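SAM-dependent O-methyltransferase (Thermotoga maritima, PDB 1O54) probably catalyses the S-adenosyl-L-methionine-dependent methylation of adenosine 58 in tRNA to N(1)-methyladenosine, as a homotetramer built from two dimers. Local coordinates at residues 200-214 with 260-272. Sequence-based numbering, arbitrary orientation.
Sequences WEALKGGGRFATVCP and HTAYMIFATKVCR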
ATOM      1  N   TRP A 200      15.185  28.857  -1.686  1.00 23.33           N
ATOM      2  CA  TRP A 200      16.590  28.620  -1.997  1.00 23.45           C
ATOM      3  C   TRP A 200      17.468  29.710  -1.382  1.00 23.88           C
ATOM      4  O   TRP A 200      18.489  29.419  -0.766  1.00 24.39           O
ATOM      5  CB  TRP A 200      16.797  28.527  -3.519  1.00 22.98           C
ATOM      6  CG  TRP A 200      18.202  28.145  -3.925  1.00 22.49           C
ATOM      7  CD1 TRP A 200      18.688  26.892  -4.162  1.00 25.25           C
ATOM      8  CD2 TRP A 200      19.301  29.036  -4.096  1.00 23.28           C
ATOM      9  NE1 TRP A 200      20.025  26.948  -4.475  1.00 25.38           N
ATOM     10  CE2 TRP A 200      20.434  28.249  -4.428  1.00 24.48           C
ATOM     11  CE3 TRP A 200      19.451  30.429  -4.006  1.00 24.94           C
ATOM     12  CZ2 TRP A 200      21.686  28.812  -4.699  1.00 26.72           C
ATOM     13  CZ3 TRP A 200      20.705  30.975  -4.215  1.00 27.99           C
ATOM     14  CH2 TRP A 200      21.810  30.158  -4.567  1.00 26.00           C
ATOM     15  N   GLU A 201      17.075  30.961  -1.539  1.00 24.50           N
ATOM     16  CA  GLU A 201      17.907  32.089  -1.064  1.00 25.78           C
ATOM     17  C   GLU A 201      18.139  32.059   0.447  1.00 24.71           C
ATOM     18  O   GLU A 201      19.188  32.484   0.935  1.00 24.87           O
ATOM     19  CB  GLU A 201      17.279  33.409  -1.477  1.00 27.32           C
ATOM     20  CG  GLU A 201      17.375  33.642  -2.974  0.65 31.09           C
ATOM     21  CD  GLU A 201      16.514  34.780  -3.505  0.65 36.37           C
ATOM     22  OE1 GLU A 201      15.741  35.415  -2.732  0.65 39.41           O
ATOM     23  OE2 GLU A 201      16.625  35.035  -4.728  0.65 39.58           O
ATOM     24  N   ALA A 202      17.141  31.594   1.178  1.00 22.51           N
ATOM     25  CA  ALA A 202      17.192  31.575   2.652  1.00 22.40           C
ATOM     26  C   ALA A 202      18.028  30.429   3.234  1.00 21.87           C
ATOM     27  O   ALA A 202      18.491  30.530   4.364  1.00 22.00           O
ATOM     28  CB  ALA A 202      15.790  31.530   3.221  1.00 22.26           C
ATOM     29  N   LEU A 203      18.187  29.340   2.493  1.00 22.02           N
ATOM     30  CA  LEU A 203      18.864  28.134   2.988  1.00 21.71           C
ATOM     31  C   LEU A 203      20.379  28.247   2.996  1.00 23.84           C
ATOM     32  O   LEU A 203      20.956  28.837   2.081  1.00 23.94           O
ATOM     33  CB  LEU A 203      18.454  26.937   2.146  1.00 22.80           C
ATOM     34  CG  LEU A 203      17.037  26.448   2.433  1.00 22.25           C
ATOM     35  CD1 LEU A 203      16.536  25.574   1.361  1.00 24.56           C
ATOM     36  CD2 LEU A 203      17.072  25.708   3.737  1.00 24.92           C
ATOM     37  N   LYS A 204      21.014  27.699   4.023  1.00 23.13           N
ATOM     38  CA  LYS A 204      22.480  27.523   4.015  1.00 24.29           C
ATOM     39  C   LYS A 204      22.899  26.531   2.905  1.00 24.52           C
ATOM     40  O   LYS A 204      22.079  25.748   2.406  1.00 23.81           O
ATOM     41  CB  LYS A 204      22.957  27.002   5.373  1.00 24.09           C
ATOM     42  CG  LYS A 204      22.554  25.588   5.678  1.00 23.46           C
ATOM     43  CD  LYS A 204      22.998  25.077   7.034  1.00 24.96           C
ATOM     44  CE  LYS A 204      22.769  23.581   7.160  1.00 26.50           C
ATOM     45  NZ  LYS A 204      23.098  23.048   8.513  1.00 26.30           N
ATOM     46  N   GLY A 205      24.174  26.584   2.525  1.00 24.75           N
ATOM     47  CA  GLY A 205      24.764  25.543   1.700  1.00 24.66           C
ATOM     48  C   GLY A 205      24.587  24.199   2.347  1.00 24.27           C
ATOM     49  O   GLY A 205      24.946  23.990   3.502  1.00 24.60           O
ATOM     50  N   GLY A 206      23.991  23.263   1.611  1.00 23.28           N
ATOM     51  CA  GLY A 206      23.681  21.956   2.144  1.00 23.90           C
ATOM     52  C   GLY A 206      22.405  21.946   2.979  1.00 24.21           C
ATOM     53  O   GLY A 206      22.059  20.924   3.562  1.00 24.92           O
ATOM     54  N   GLY A 207      21.691  23.061   3.015  1.00 22.71           N
ATOM     55  CA  GLY A 207      20.424  23.128   3.769  1.00 22.51           C
ATOM     56  C   GLY A 207      19.335  22.286   3.092  1.00 23.01           C
ATOM     57  O   GLY A 207      19.376  22.002   1.883  1.00 22.74           O
ATOM     58  N   ARG A 208      18.335  21.927   3.871  1.00 23.93           N
ATOM     59  CA  ARG A 208      17.329  20.990   3.416  1.00 23.95           C
ATOM     60  C   ARG A 208      15.956  21.643   3.304  1.00 22.96           C
ATOM     61  O   ARG A 208      15.502  22.401   4.173  1.00 22.29           O
ATOM     62  CB  ARG A 208      17.258  19.820   4.364  1.00 25.38           C
ATOM     63  CG  ARG A 208      18.572  19.057   4.457  1.00 29.28           C
ATOM     64  CD  ARG A 208      18.586  17.930   5.488  1.00 32.77           C
ATOM     65  NE  ARG A 208      19.786  17.088   5.262  1.00 37.03           N
ATOM     66  CZ  ARG A 208      20.969  17.344   5.790  1.00 38.68           C
ATOM     67  NH1 ARG A 208      21.150  18.409   6.553  1.00 40.94           N
ATOM     68  NH2 ARG A 208      21.995  16.550   5.537  1.00 42.47           N
ATOM     69  N   PHE A 209      15.297  21.319   2.209  1.00 22.27           N
ATOM     70  CA  PHE A 209      14.003  21.852   1.831  1.00 21.76           C
ATOM     71  C   PHE A 209      12.970  20.718   1.797  1.00 21.89           C
ATOM     72  O   PHE A 209      13.265  19.633   1.288  1.00 20.84           O
ATOM     73  CB  PHE A 209      14.139  22.452   0.405  1.00 21.73           C
ATOM     74  CG  PHE A 209      12.824  22.821  -0.238  1.00 21.84           C
ATOM     75  CD1 PHE A 209      12.124  21.919  -1.040  1.00 21.62           C
ATOM     76  CD2 PHE A 209      12.220  24.030   0.047  1.00 24.58           C
ATOM     77  CE1 PHE A 209      10.890  22.256  -1.603  1.00 23.48           C
ATOM     78  CE2 PHE A 209      10.998  24.390  -0.535  1.00 22.46           C
ATOM     79  CZ  PHE A 209      10.332  23.484  -1.352  1.00 22.34           C
ATOM     80  N   ALA A 210      11.758  20.970   2.297  1.00 21.47           N
ATOM     81  CA  ALA A 210      10.621  20.050   2.089  1.00 21.63           C
ATOM     82  C   ALA A 210       9.367  20.830   1.805  1.00 22.24           C
ATOM     83  O   ALA A 210       9.202  21.943   2.312  1.00 20.79           O
ATOM     84  CB  ALA A 210      10.424  19.106   3.282  1.00 22.69           C
ATOM     85  N   THR A 211       8.473  20.253   1.007  1.00 21.73           N
ATOM     86  CA  THR A 211       7.138  20.810   0.806  1.00 22.64           C
ATOM     87  C   THR A 211       6.142  19.631   0.663  1.00 23.18           C
ATOM     88  O   THR A 211       6.542  18.457   0.496  1.00 23.61           O
ATOM     89  CB  THR A 211       7.127  21.774  -0.391  1.00 23.97           C
ATOM     90  OG1 THR A 211       5.861  22.502  -0.455  1.00 25.65           O
ATOM     91  CG2 THR A 211       7.230  21.075  -1.725  1.00 24.30           C
ATOM     92  N   VAL A 212       4.863  19.935   0.795  1.00 23.12           N
ATOM     93  CA  VAL A 212       3.816  18.935   0.620  1.00 23.62           C
ATOM     94  C   VAL A 212       2.866  19.424  -0.458  1.00 24.62           C
ATOM     95  O   VAL A 212       2.608  20.641  -0.566  1.00 24.66           O
ATOM     96  CB  VAL A 212       3.054  18.690   1.908  1.00 24.18           C
ATOM     97  CG1 VAL A 212       3.935  17.937   2.914  1.00 25.57           C
ATOM     98  CG2 VAL A 212       2.517  20.027   2.524  1.00 27.72           C
ATOM     99  N   CYS A 213       2.394  18.496  -1.289  1.00 24.56           N
ATOM    100  CA  CYS A 213       1.478  18.783  -2.377  1.00 25.25           C
ATOM    101  C   CYS A 213       0.334  17.769  -2.308  1.00 24.93           C
ATOM    102  O   CYS A 213       0.570  16.585  -2.170  1.00 24.65           O
ATOM    103  CB  CYS A 213       2.183  18.642  -3.742  1.00 25.29           C
ATOM    104  SG  CYS A 213       3.437  19.883  -4.081  1.00 28.52           S
ATOM    105  N   PRO A 214      -0.908  18.215  -2.385  1.00 25.04           N
ATOM    106  CA  PRO A 214      -2.031  17.310  -2.381  1.00 24.63           C
ATOM    107  C   PRO A 214      -2.281  16.536  -3.665  1.00 24.06           C
ATOM    108  O   PRO A 214      -2.913  15.489  -3.588  1.00 25.08           O
ATOM    109  CB  PRO A 214      -3.229  18.231  -2.100  1.00 27.07           C
ATOM    110  CG  PRO A 214      -2.857  19.517  -2.587  1.00 28.36           C
ATOM    111  CD  PRO A 214      -1.348  19.619  -2.344  1.00 27.42           C
ATOM    112  N   HIS A 260      -4.796   8.738   1.479  1.00 42.61           N
ATOM    113  CA  HIS A 260      -3.914   9.850   1.048  1.00 40.47           C
ATOM    114  C   HIS A 260      -3.952  11.106   1.945  1.00 39.45           C
ATOM    115  O   HIS A 260      -5.012  11.601   2.292  1.00 40.57           O
ATOM    116  CB  HIS A 260      -4.299  10.246  -0.381  1.00 40.27           C
ATOM    117  CG  HIS A 260      -3.483  11.348  -0.963  1.00 37.18           C
ATOM    118  ND1 HIS A 260      -2.156  11.192  -1.299  1.00 35.87           N
ATOM    119  CD2 HIS A 260      -3.829  12.601  -1.354  1.00 35.84           C
ATOM    120  CE1 HIS A 260      -1.709  12.315  -1.833  1.00 34.65           C
ATOM    121  NE2 HIS A 260      -2.706  13.187  -1.880  1.00 34.88           N
ATOM    122  N   THR A 261      -2.781  11.624   2.309  1.00 37.84           N
ATOM    123  CA  THR A 261      -2.674  12.933   2.938  1.00 36.05           C
ATOM    124  C   THR A 261      -1.974  13.904   1.969  1.00 35.34           C
ATOM    125  O   THR A 261      -2.597  14.884   1.492  1.00 36.79           O
ATOM    126  CB  THR A 261      -1.884  12.853   4.246  1.00 36.57           C
ATOM    127  OG1 THR A 261      -0.676  12.096   4.068  1.00 32.91           O
ATOM    128  CG2 THR A 261      -2.672  12.104   5.284  1.00 37.57           C
ATOM    129  N   ALA A 262      -0.728  13.576   1.618  1.00 32.01           N
ATOM    130  CA  ALA A 262       0.106  14.481   0.835  1.00 30.11           C
ATOM    131  C   ALA A 262       1.308  13.783   0.182  1.00 27.44           C
ATOM    132  O   ALA A 262       1.874  12.854   0.742  1.00 27.77           O
ATOM    133  CB  ALA A 262       0.615  15.625   1.745  1.00 31.86           C
ATOM    134  N   TYR A 263       1.702  14.270  -0.994  1.00 23.58           N
ATOM    135  CA  TYR A 263       2.982  13.933  -1.612  1.00 22.49           C
ATOM    136  C   TYR A 263       4.009  14.828  -0.938  1.00 22.52           C
ATOM    137  O   TYR A 263       3.767  16.012  -0.784  1.00 23.39           O
ATOM    138  CB  TYR A 263       2.959  14.188  -3.107  1.00 21.95           C
ATOM    139  CG  TYR A 263       1.920  13.324  -3.802  1.00 20.89           C
ATOM    140  CD1 TYR A 263       0.675  13.814  -4.129  1.00 22.44           C
ATOM    141  CD2 TYR A 263       2.181  11.977  -4.050  1.00 24.66           C
ATOM    142  CE1 TYR A 263      -0.269  13.008  -4.751  1.00 23.44           C
ATOM    143  CE2 TYR A 263       1.224  11.154  -4.661  1.00 25.53           C
ATOM    144  CZ  TYR A 263       0.020  11.683  -5.013  1.00 23.11           C
ATOM    145  OH  TYR A 263      -0.958  10.918  -5.637  1.00 24.38           O
ATOM    146  N   MET A 264       5.112  14.244  -0.499  1.00 21.15           N
ATOM    147  CA  MET A 264       6.177  14.980   0.150  1.00 21.92           C
ATOM    148  C   MET A 264       7.369  15.105  -0.779  1.00 23.71           C
ATOM    149  O   MET A 264       7.853  14.084  -1.294  1.00 24.48           O
ATOM    150  CB  MET A 264       6.607  14.238   1.395  1.00 22.57           C
ATOM    151  CG  MET A 264       5.479  14.079   2.381  1.00 23.98           C
ATOM    152  SD  MET A 264       5.838  13.019   3.803  1.00 26.25           S
ATOM    153  CE  MET A 264       5.684  11.348   3.067  1.00 26.29           C
ATOM    154  N   ILE A 265       7.869  16.320  -0.956  1.00 22.48           N
ATOM    155  CA  ILE A 265       8.986  16.567  -1.852  1.00 22.15           C
ATOM    156  C   ILE A 265      10.130  17.149  -1.071  1.00 22.69           C
ATOM    157  O   ILE A 265       9.916  18.081  -0.303  1.00 23.15           O
ATOM    158  CB  ILE A 265       8.580  17.550  -2.967  1.00 22.44           C
ATOM    159  CG1 ILE A 265       7.325  17.060  -3.742  1.00 23.65           C
ATOM    160  CG2 ILE A 265       9.731  17.766  -3.926  1.00 23.63           C
ATOM    161  CD1 ILE A 265       6.726  18.105  -4.646  1.00 26.27           C
ATOM    162  N   PHE A 266      11.332  16.607  -1.278  1.00 22.09           N
ATOM    163  CA  PHE A 266      12.526  17.053  -0.564  1.00 21.05           C
ATOM    164  C   PHE A 266      13.607  17.428  -1.551  1.00 22.35           C
ATOM    165  O   PHE A 266      13.677  16.870  -2.640  1.00 23.47           O
ATOM    166  CB  PHE A 266      13.027  15.871   0.275  1.00 21.10           C
ATOM    167  CG  PHE A 266      12.018  15.369   1.283  1.00 20.99           C
ATOM    168  CD1 PHE A 266      11.135  14.366   0.934  1.00 21.88           C
ATOM    169  CD2 PHE A 266      11.935  15.899   2.534  1.00 22.03           C
ATOM    170  CE1 PHE A 266      10.163  13.899   1.852  1.00 23.22           C
ATOM    171  CE2 PHE A 266      10.987  15.428   3.460  1.00 22.57           C
ATOM    172  CZ  PHE A 266      10.100  14.439   3.091  1.00 22.53           C
ATOM    173  N   ALA A 267      14.488  18.342  -1.155  1.00 21.57           N
ATOM    174  CA  ALA A 267      15.632  18.740  -1.951  1.00 21.69           C
ATOM    175  C   ALA A 267      16.690  19.349  -1.017  1.00 22.60           C
ATOM    176  O   ALA A 267      16.380  19.785   0.091  1.00 23.13           O
ATOM    177  CB  ALA A 267      15.210  19.718  -2.991  1.00 21.40           C
ATOM    178  N   THR A 268      17.937  19.327  -1.476  1.00 21.99           N
ATOM    179  CA  THR A 268      19.069  19.893  -0.750  1.00 22.03           C
ATOM    180  C   THR A 268      19.665  21.026  -1.549  1.00 22.93           C
ATOM    181  O   THR A 268      19.982  20.823  -2.715  1.00 21.62           O
ATOM    182  CB  THR A 268      20.102  18.778  -0.543  1.00 23.02           C
ATOM    183  OG1 THR A 268      19.540  17.759   0.317  1.00 24.52           O
ATOM    184  CG2 THR A 268      21.345  19.306   0.158  1.00 24.77           C
ATOM    185  N   LYS A 269      19.825  22.183  -0.918  1.00 22.89           N
ATOM    186  CA  LYS A 269      20.421  23.342  -1.553  1.00 23.43           C
ATOM    187  C   LYS A 269      21.911  23.186  -1.737  1.00 23.13           C
ATOM    188  O   LYS A 269      22.642  22.835  -0.803  1.00 21.95           O
ATOM    189  CB  LYS A 269      20.162  24.593  -0.721  1.00 23.48           C
ATOM    190  CG  LYS A 269      20.668  25.914  -1.384  1.00 26.18           C
ATOM    191  CD  LYS A 269      21.258  26.788  -0.445  1.00 29.42           C
ATOM    192  CE  LYS A 269      21.994  27.963  -1.031  1.00 25.77           C
ATOM    193  NZ  LYS A 269      21.301  29.207  -0.665  1.00 25.02           N
ATOM    194  N   VAL A 270      22.370  23.514  -2.935  1.00 24.06           N
ATOM    195  CA  VAL A 270      23.793  23.700  -3.199  1.00 24.95           C
ATOM    196  C   VAL A 270      24.017  25.117  -3.714  1.00 26.38           C
ATOM    197  O   VAL A 270      23.067  25.812  -4.093  1.00 25.12           O
ATOM    198  CB  VAL A 270      24.322  22.653  -4.155  1.00 24.64           C
ATOM    199  CG1 VAL A 270      24.226  21.275  -3.492  1.00 26.07           C
ATOM    200  CG2 VAL A 270      23.584  22.690  -5.523  1.00 23.99           C
ATOM    201  N   CYS A 271      25.265  25.560  -3.711  1.00 28.03           N
ATOM    202  CA  CYS A 271      25.555  26.956  -4.038  1.00 31.12           C
ATOM    203  C   CYS A 271      25.381  27.262  -5.521  1.00 32.60           C
ATOM    204  O   CYS A 271      24.936  28.346  -5.877  1.00 33.08           O
ATOM    205  CB  CYS A 271      26.963  27.334  -3.574  1.00 31.55           C
ATOM    206  SG  CYS A 271      27.040  27.244  -1.767  1.00 36.71           S
ATOM    207  N   ARG A 272      25.713  26.308  -6.377  1.00 34.34           N
ATOM    208  CA  ARG A 272      25.632  26.562  -7.813  1.00 37.47           C
ATOM    209  C   ARG A 272      25.646  25.266  -8.583  1.00 39.07           C
ATOM    210  O   ARG A 272      26.040  24.222  -8.074  1.00 37.98           O
ATOM    211  CB  ARG A 272      26.757  27.502  -8.277  1.00 37.93           C
ATOM    212  CG  ARG A 272      28.114  27.186  -7.694  1.00 40.36           C
ATOM    213  CD  ARG A 272      29.231  28.152  -8.089  1.00 43.07           C
ATOM    214  NE  ARG A 272      30.525  27.488  -7.956  1.00 47.85           N
ATOM    215  CZ  ARG A 272      31.709  28.045  -8.234  1.00 51.75           C
ATOM    216  NH1 ARG A 272      31.797  29.297  -8.679  1.00 52.14           N
ATOM    217  NH2 ARG A 272      32.817  27.325  -8.076  1.00 53.34           N
TER
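K269 reaches from the end of strand 263-269 to the C-terminal end of helix 196-202, crossing W200 at about a right angle. CB faces the backbone oxygens of K204 and G207. With CG anti to the backbone N (chi1 -175°), the chain passes over the indole. K269 CG lies over the face of the five-membered ring, 3.3 Å from W200 NE1, a CH-pi contact. K269 CD sits 3.1 Å from K204 O. K269 CE lies 3.7 Å from W200 CE2. K269 NZ ends over the centre of the six-membered ring of W200, almost on its normal, a cation-pi contact. K269 NZ also donates to W200 O at 2.8 Å and to L203 O. W200 O accepts from L203 N too, from the opposite face of its carbonyl plane to K269 NZ. W200 NE1 bonds weakly to V270 O and has a stronger partner in P230 O. Strands 207-213 and 263-269 form an antiparallel pair in the mixed sheet of a class I-like, Rossmann-type methyltransferase domain. Hydrogen-bonded pairs are F209-A267, T211-I265 and C213-Y263. On the face these share, I265 CD1 meets C213 SG at 3.8 Å, and both side chains pack on helix 216-228. On the other face, A210 CB touches F266 CD2 at 3.6 Å. Past the strands, H260 NE2 donates to P214 O at 2.9 Å, and that oxygen lies 17° out of the imidazole plane.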